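Local coordinates for protein putative non-ribosomal peptide synthetase (Actinomadura parvosata subsp. kistnae, PDB 6M7L) that probably takes part in non-ribosomal peptide synthesis, through a condensation domain of the CoA-dependent acyltransferase clan, at residues A255-R266 with D416-L427. Residues are numbered along the deposited sequence; the frame is centred on the assembly and turned at random.
Sequences ADSHARLLEAAR and DHRTDEGDADGL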
ATOM      1  N   ALA A 255      16.646  18.775 -11.705  1.00 70.48           N
ATOM      2  CA  ALA A 255      15.370  19.001 -12.378  1.00 66.72           C
ATOM      3  C   ALA A 255      15.542  19.764 -13.684  1.00 66.05           C
ATOM      4  O   ALA A 255      14.752  19.575 -14.616  1.00 71.09           O
ATOM      5  CB  ALA A 255      14.411  19.747 -11.451  1.00 59.96           C
ATOM      6  N   ASP A 256      16.561  20.623 -13.772  1.00 71.60           N
ATOM      7  CA  ASP A 256      16.825  21.365 -15.001  1.00 75.71           C
ATOM      8  C   ASP A 256      16.981  20.423 -16.190  1.00 74.45           C
ATOM      9  O   ASP A 256      16.205  20.476 -17.151  1.00 69.41           O
ATOM     10  CB  ASP A 256      18.080  22.225 -14.831  1.00 84.09           C
ATOM     11  CG  ASP A 256      17.862  23.398 -13.902  1.00102.19           C
ATOM     12  OD1 ASP A 256      16.709  23.610 -13.468  1.00102.59           O
ATOM     13  OD2 ASP A 256      18.844  24.112 -13.606  1.00110.85           O
ATOM     14  N   SER A 257      17.987  19.548 -16.134  1.00 76.59           N
ATOM     15  CA  SER A 257      18.194  18.592 -17.216  1.00 74.63           C
ATOM     16  C   SER A 257      17.050  17.592 -17.303  1.00 66.99           C
ATOM     17  O   SER A 257      16.741  17.098 -18.393  1.00 64.86           O
ATOM     18  CB  SER A 257      19.526  17.871 -17.024  1.00 67.82           C
ATOM     19  OG  SER A 257      20.570  18.803 -16.806  1.00 71.53           O
ATOM     20  N   HIS A 258      16.414  17.287 -16.169  1.00 67.12           N
ATOM     21  CA  HIS A 258      15.250  16.406 -16.176  1.00 61.82           C
ATOM     22  C   HIS A 258      14.107  17.019 -16.977  1.00 68.74           C
ATOM     23  O   HIS A 258      13.432  16.322 -17.743  1.00 68.48           O
ATOM     24  CB  HIS A 258      14.819  16.114 -14.737  1.00 58.23           C
ATOM     25  CG  HIS A 258      13.645  15.190 -14.622  1.00 63.35           C
ATOM     26  ND1 HIS A 258      13.134  14.489 -15.693  1.00 62.01           N
ATOM     27  CD2 HIS A 258      12.882  14.853 -13.555  1.00 56.96           C
ATOM     28  CE1 HIS A 258      12.106  13.764 -15.292  1.00 57.26           C
ATOM     29  NE2 HIS A 258      11.934  13.964 -13.998  1.00 55.99           N
ATOM     30  N   ALA A 259      13.883  18.326 -16.818  1.00 67.91           N
ATOM     31  CA  ALA A 259      12.808  18.987 -17.552  1.00 62.94           C
ATOM     32  C   ALA A 259      13.062  18.958 -19.053  1.00 68.48           C
ATOM     33  O   ALA A 259      12.136  18.736 -19.842  1.00 70.75           O
ATOM     34  CB  ALA A 259      12.644  20.424 -17.063  1.00 62.35           C
ATOM     35  N   ARG A 260      14.314  19.174 -19.467  1.00 69.70           N
ATOM     36  CA  ARG A 260      14.625  19.197 -20.892  1.00 70.55           C
ATOM     37  C   ARG A 260      14.442  17.827 -21.534  1.00 74.26           C
ATOM     38  O   ARG A 260      14.053  17.741 -22.704  1.00 73.58           O
ATOM     39  CB  ARG A 260      16.047  19.709 -21.108  1.00 73.08           C
ATOM     40  CG  ARG A 260      16.187  21.211 -20.920  1.00 75.63           C
ATOM     41  CD  ARG A 260      17.576  21.699 -21.295  1.00 76.73           C
ATOM     42  NE  ARG A 260      18.584  21.303 -20.317  1.00 83.61           N
ATOM     43  CZ  ARG A 260      18.840  21.972 -19.197  1.00 83.10           C
ATOM     44  NH1 ARG A 260      18.157  23.073 -18.911  1.00 80.51           N
ATOM     45  NH2 ARG A 260      19.776  21.541 -18.363  1.00 82.90           N
ATOM     46  N   LEU A 261      14.713  16.751 -20.793  1.00 69.89           N
ATOM     47  CA  LEU A 261      14.468  15.414 -21.324  1.00 67.46           C
ATOM     48  C   LEU A 261      12.974  15.134 -21.425  1.00 71.78           C
ATOM     49  O   LEU A 261      12.493  14.640 -22.452  1.00 67.42           O
ATOM     50  CB  LEU A 261      15.160  14.371 -20.448  1.00 68.37           C
ATOM     51  CG  LEU A 261      16.685  14.460 -20.440  1.00 64.94           C
ATOM     52  CD1 LEU A 261      17.259  13.562 -19.367  1.00 71.55           C
ATOM     53  CD2 LEU A 261      17.241  14.093 -21.806  1.00 62.21           C
ATOM     54  N   LEU A 262      12.224  15.443 -20.362  1.00 69.62           N
ATOM     55  CA  LEU A 262      10.769  15.346 -20.423  1.00 63.08           C
ATOM     56  C   LEU A 262      10.213  16.207 -21.549  1.00 71.77           C
ATOM     57  O   LEU A 262       9.245  15.824 -22.220  1.00 69.89           O
ATOM     58  CB  LEU A 262      10.169  15.755 -19.079  1.00 62.86           C
ATOM     59  CG  LEU A 262       8.656  15.971 -18.998  1.00 58.00           C
ATOM     60  CD1 LEU A 262       7.905  14.707 -19.385  1.00 53.23           C
ATOM     61  CD2 LEU A 262       8.259  16.429 -17.604  1.00 57.18           C
ATOM     62  N   GLU A 263      10.822  17.372 -21.776  1.00 73.46           N
ATOM     63  CA  GLU A 263      10.417  18.235 -22.879  1.00 68.18           C
ATOM     64  C   GLU A 263      10.656  17.554 -24.222  1.00 72.17           C
ATOM     65  O   GLU A 263       9.765  17.512 -25.078  1.00 75.55           O
ATOM     66  CB  GLU A 263      11.182  19.555 -22.788  1.00 72.21           C
ATOM     67  CG  GLU A 263      10.798  20.616 -23.794  1.00 75.42           C
ATOM     68  CD  GLU A 263      11.500  21.931 -23.511  1.00 88.77           C
ATOM     69  OE1 GLU A 263      11.714  22.246 -22.320  1.00 90.68           O
ATOM     70  OE2 GLU A 263      11.850  22.642 -24.474  1.00 92.29           O
ATOM     71  N   ALA A 264      11.857  17.001 -24.417  1.00 69.65           N
ATOM     72  CA  ALA A 264      12.163  16.307 -25.663  1.00 68.25           C
ATOM     73  C   ALA A 264      11.361  15.018 -25.803  1.00 70.68           C
ATOM     74  O   ALA A 264      10.994  14.638 -26.921  1.00 66.68           O
ATOM     75  CB  ALA A 264      13.661  16.010 -25.745  1.00 66.88           C
ATOM     76  N   ALA A 265      11.085  14.335 -24.689  1.00 69.10           N
ATOM     77  CA  ALA A 265      10.263  13.131 -24.744  1.00 63.85           C
ATOM     78  C   ALA A 265       8.870  13.449 -25.268  1.00 70.19           C
ATOM     79  O   ALA A 265       8.382  12.797 -26.199  1.00 68.63           O
ATOM     80  CB  ALA A 265      10.187  12.482 -23.362  1.00 63.89           C
ATOM     81  N   ARG A 266       8.214  14.456 -24.680  1.00 73.34           N
ATOM     82  CA  ARG A 266       6.905  14.882 -25.169  1.00 61.93           C
ATOM     83  C   ARG A 266       6.972  15.301 -26.631  1.00 64.26           C
ATOM     84  O   ARG A 266       6.040  15.042 -27.403  1.00 67.17           O
ATOM     85  CB  ARG A 266       6.374  16.037 -24.322  1.00 61.94           C
ATOM     86  CG  ARG A 266       5.925  15.674 -22.917  1.00 60.58           C
ATOM     87  CD  ARG A 266       5.728  16.947 -22.107  1.00 59.51           C
ATOM     88  NE  ARG A 266       5.225  16.707 -20.757  1.00 57.66           N
ATOM     89  CZ  ARG A 266       5.308  17.595 -19.772  1.00 61.57           C
ATOM     90  NH1 ARG A 266       4.825  17.310 -18.571  1.00 63.77           N
ATOM     91  NH2 ARG A 266       5.888  18.768 -19.989  1.00 58.93           N
ATOM     92  N   ASP A 416      11.155   8.776 -11.338  1.00 66.49           N
ATOM     93  CA  ASP A 416      10.766   9.942 -12.129  1.00 60.61           C
ATOM     94  C   ASP A 416       9.932  10.867 -11.245  1.00 66.79           C
ATOM     95  O   ASP A 416       8.699  10.846 -11.247  1.00 68.40           O
ATOM     96  CB  ASP A 416      10.009   9.502 -13.377  1.00 63.46           C
ATOM     97  CG  ASP A 416       9.720  10.645 -14.325  1.00 66.47           C
ATOM     98  OD1 ASP A 416      10.259  11.751 -14.115  1.00 67.00           O
ATOM     99  OD2 ASP A 416       8.948  10.435 -15.286  1.00 64.84           O
ATOM    100  N   HIS A 417      10.631  11.691 -10.466  1.00 65.20           N
ATOM    101  CA  HIS A 417       9.964  12.611  -9.555  1.00 70.91           C
ATOM    102  C   HIS A 417       9.250  13.716 -10.323  1.00 68.65           C
ATOM    103  O   HIS A 417       9.779  14.264 -11.296  1.00 62.70           O
ATOM    104  CB  HIS A 417      10.971  13.225  -8.582  1.00 68.02           C
ATOM    105  CG  HIS A 417      11.456  12.276  -7.531  1.00 76.97           C
ATOM    106  ND1 HIS A 417      10.629  11.364  -6.912  1.00 86.46           N
ATOM    107  CD2 HIS A 417      12.683  12.098  -6.989  1.00 81.92           C
ATOM    108  CE1 HIS A 417      11.326  10.665  -6.034  1.00 84.14           C
ATOM    109  NE2 HIS A 417      12.576  11.091  -6.061  1.00 90.30           N
ATOM    110  N   ARG A 418       8.044  14.053  -9.872  1.00 71.57           N
ATOM    111  CA  ARG A 418       7.230  15.071 -10.515  1.00 71.65           C
ATOM    112  C   ARG A 418       6.622  15.999  -9.474  1.00 68.44           C
ATOM    113  O   ARG A 418       6.372  15.603  -8.332  1.00 73.19           O
ATOM    114  CB  ARG A 418       6.105  14.449 -11.355  1.00 70.70           C
ATOM    115  CG  ARG A 418       6.577  13.561 -12.493  1.00 65.44           C
ATOM    116  CD  ARG A 418       7.376  14.342 -13.523  1.00 62.53           C
ATOM    117  NE  ARG A 418       7.752  13.502 -14.655  1.00 60.65           N
ATOM    118  CZ  ARG A 418       7.042  13.394 -15.773  1.00 65.38           C
ATOM    119  NH1 ARG A 418       7.459  12.601 -16.751  1.00 62.23           N
ATOM    120  NH2 ARG A 418       5.917  14.082 -15.917  1.00 66.92           N
ATOM    121  N   THR A 419       6.394  17.244  -9.881  1.00 77.59           N
ATOM    122  CA  THR A 419       5.552  18.145  -9.115  1.00 75.47           C
ATOM    123  C   THR A 419       4.089  17.760  -9.321  1.00 77.54           C
ATOM    124  O   THR A 419       3.748  17.005 -10.235  1.00 83.85           O
ATOM    125  CB  THR A 419       5.796  19.599  -9.533  1.00 75.22           C
ATOM    126  OG1 THR A 419       7.194  19.799  -9.773  1.00 73.53           O
ATOM    127  CG2 THR A 419       5.352  20.566  -8.440  1.00 84.88           C
ATOM    128  N   ASP A 420       3.220  18.284  -8.451  1.00 87.78           N
ATOM    129  CA  ASP A 420       1.795  17.981  -8.540  1.00 91.71           C
ATOM    130  C   ASP A 420       1.216  18.291  -9.915  1.00 90.25           C
ATOM    131  O   ASP A 420       0.197  17.703 -10.296  1.00 88.47           O
ATOM    132  CB  ASP A 420       1.027  18.755  -7.467  1.00 90.81           C
ATOM    133  CG  ASP A 420       1.459  18.385  -6.065  1.00 95.79           C
ATOM    134  OD1 ASP A 420       2.582  18.762  -5.669  1.00 98.69           O
ATOM    135  OD2 ASP A 420       0.676  17.712  -5.360  1.00 95.12           O
ATOM    136  N   GLU A 421       1.845  19.190 -10.670  1.00 87.47           N
ATOM    137  CA  GLU A 421       1.406  19.520 -12.017  1.00 88.52           C
ATOM    138  C   GLU A 421       1.959  18.576 -13.077  1.00 83.86           C
ATOM    139  O   GLU A 421       1.578  18.693 -14.247  1.00 73.94           O
ATOM    140  CB  GLU A 421       1.813  20.958 -12.361  1.00 93.58           C
ATOM    141  CG  GLU A 421       1.404  21.996 -11.326  1.00103.46           C
ATOM    142  CD  GLU A 421      -0.091  22.264 -11.312  1.00108.27           C
ATOM    143  OE1 GLU A 421      -0.866  21.360 -10.932  1.00110.05           O
ATOM    144  OE2 GLU A 421      -0.490  23.386 -11.687  1.00113.96           O
ATOM    145  N   GLY A 422       2.836  17.650 -12.702  1.00 84.46           N
ATOM    146  CA  GLY A 422       3.469  16.770 -13.661  1.00 75.53           C
ATOM    147  C   GLY A 422       4.782  17.266 -14.215  1.00 75.93           C
ATOM    148  O   GLY A 422       5.336  16.627 -15.118  1.00 75.35           O
ATOM    149  N   ASP A 423       5.296  18.384 -13.710  1.00 76.27           N
ATOM    150  CA  ASP A 423       6.566  18.914 -14.175  1.00 74.34           C
ATOM    151  C   ASP A 423       7.725  18.155 -13.538  1.00 72.29           C
ATOM    152  O   ASP A 423       7.599  17.558 -12.465  1.00 66.32           O
ATOM    153  CB  ASP A 423       6.670  20.406 -13.859  1.00 77.94           C
ATOM    154  CG  ASP A 423       5.582  21.220 -14.533  1.00 87.12           C
ATOM    155  OD1 ASP A 423       5.194  20.870 -15.668  1.00 88.17           O
ATOM    156  OD2 ASP A 423       5.112  22.205 -13.926  1.00 85.63           O
ATOM    157  N   ALA A 424       8.868  18.187 -14.219  1.00 72.41           N
ATOM    158  CA  ALA A 424      10.038  17.452 -13.758  1.00 66.49           C
ATOM    159  C   ALA A 424      10.521  17.985 -12.416  1.00 66.93           C
ATOM    160  O   ALA A 424      10.662  19.196 -12.227  1.00 74.14           O
ATOM    161  CB  ALA A 424      11.154  17.543 -14.795  1.00 59.04           C
ATOM    162  N   ASP A 425      10.778  17.073 -11.482  1.00 64.60           N
ATOM    163  CA  ASP A 425      11.253  17.422 -10.149  1.00 67.83           C
ATOM    164  C   ASP A 425      12.423  16.532  -9.751  1.00 73.84           C
ATOM    165  O   ASP A 425      12.511  16.055  -8.616  1.00 77.58           O
ATOM    166  CB  ASP A 425      10.120  17.331  -9.129  1.00 68.34           C
ATOM    167  CG  ASP A 425      10.431  18.075  -7.845  1.00 74.35           C
ATOM    168  OD1 ASP A 425      10.910  19.226  -7.927  1.00 71.91           O
ATOM    169  OD2 ASP A 425      10.187  17.515  -6.755  1.00 80.56           O
ATOM    170  N   GLY A 426      13.336  16.299 -10.681  1.00 68.72           N
ATOM    171  CA  GLY A 426      14.524  15.516 -10.406  1.00 63.40           C
ATOM    172  C   GLY A 426      14.367  14.061 -10.812  1.00 69.74           C
ATOM    173  O   GLY A 426      13.270  13.491 -10.794  1.00 67.86           O
ATOM    174  N   LEU A 427      15.487  13.450 -11.194  1.00 65.31           N
ATOM    175  CA  LEU A 427      15.549  12.039 -11.565  1.00 61.13           C
ATOM    176  C   LEU A 427      16.562  11.369 -10.645  1.00 60.63           C
ATOM    177  O   LEU A 427      17.770  11.593 -10.779  1.00 57.03           O
ATOM    178  CB  LEU A 427      15.938  11.879 -13.035  1.00 58.96           C
ATOM    179  CG  LEU A 427      15.584  10.567 -13.735  1.00 63.45           C
ATOM    180  CD1 LEU A 427      14.076  10.371 -13.759  1.00 67.27           C
ATOM    181  CD2 LEU A 427      16.149  10.544 -15.147  1.00 56.23           C
TER
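His258 and Ala424 illustrate a helix side chain plugging into a beta hairpin: Ala424 CB lies over the centre of the imidazole, a CH-pi contact 3.5 Å from the ring centroid, while Leu427 CD1 flanks the opposite face. With CG anti to the backbone N (chi1 -179°), the ring reaches across, and its NE2 makes a weak, bent bond to Asp416 OD1 (2.8 Å) and a second weak bond, longer but less bent, to His417 O (3.5 Å). The same OD1 takes a nearly straight bond from Arg418 NE (3.1 Å, 170°), and Arg418 NH1 completes the salt bridge at OD2. Leu262 CD2 sits over one face of this guanidinium, whose NH2 bonds O of Gly422 (2.7 Å), last residue of the type I turn between the strands. A leucine in place of Arg418 would probably leave Asp416 without its salt-bridge mate and Gly422 O without this donor. Packing is looser toward exposed Arg266, whose NH1 stops 3.6 Å from Gly422 O and 4.3 Å from like-charged Arg418 NH2. Helix 255-266 crosses strand 424-427 at 110°, the segment axes 6.6 Å apart; Met272 of helix 272-288 touches His258, Asp416 and Arg418, helix 440-459 packs against Leu261, and strand 246-253 pairs at Leu427.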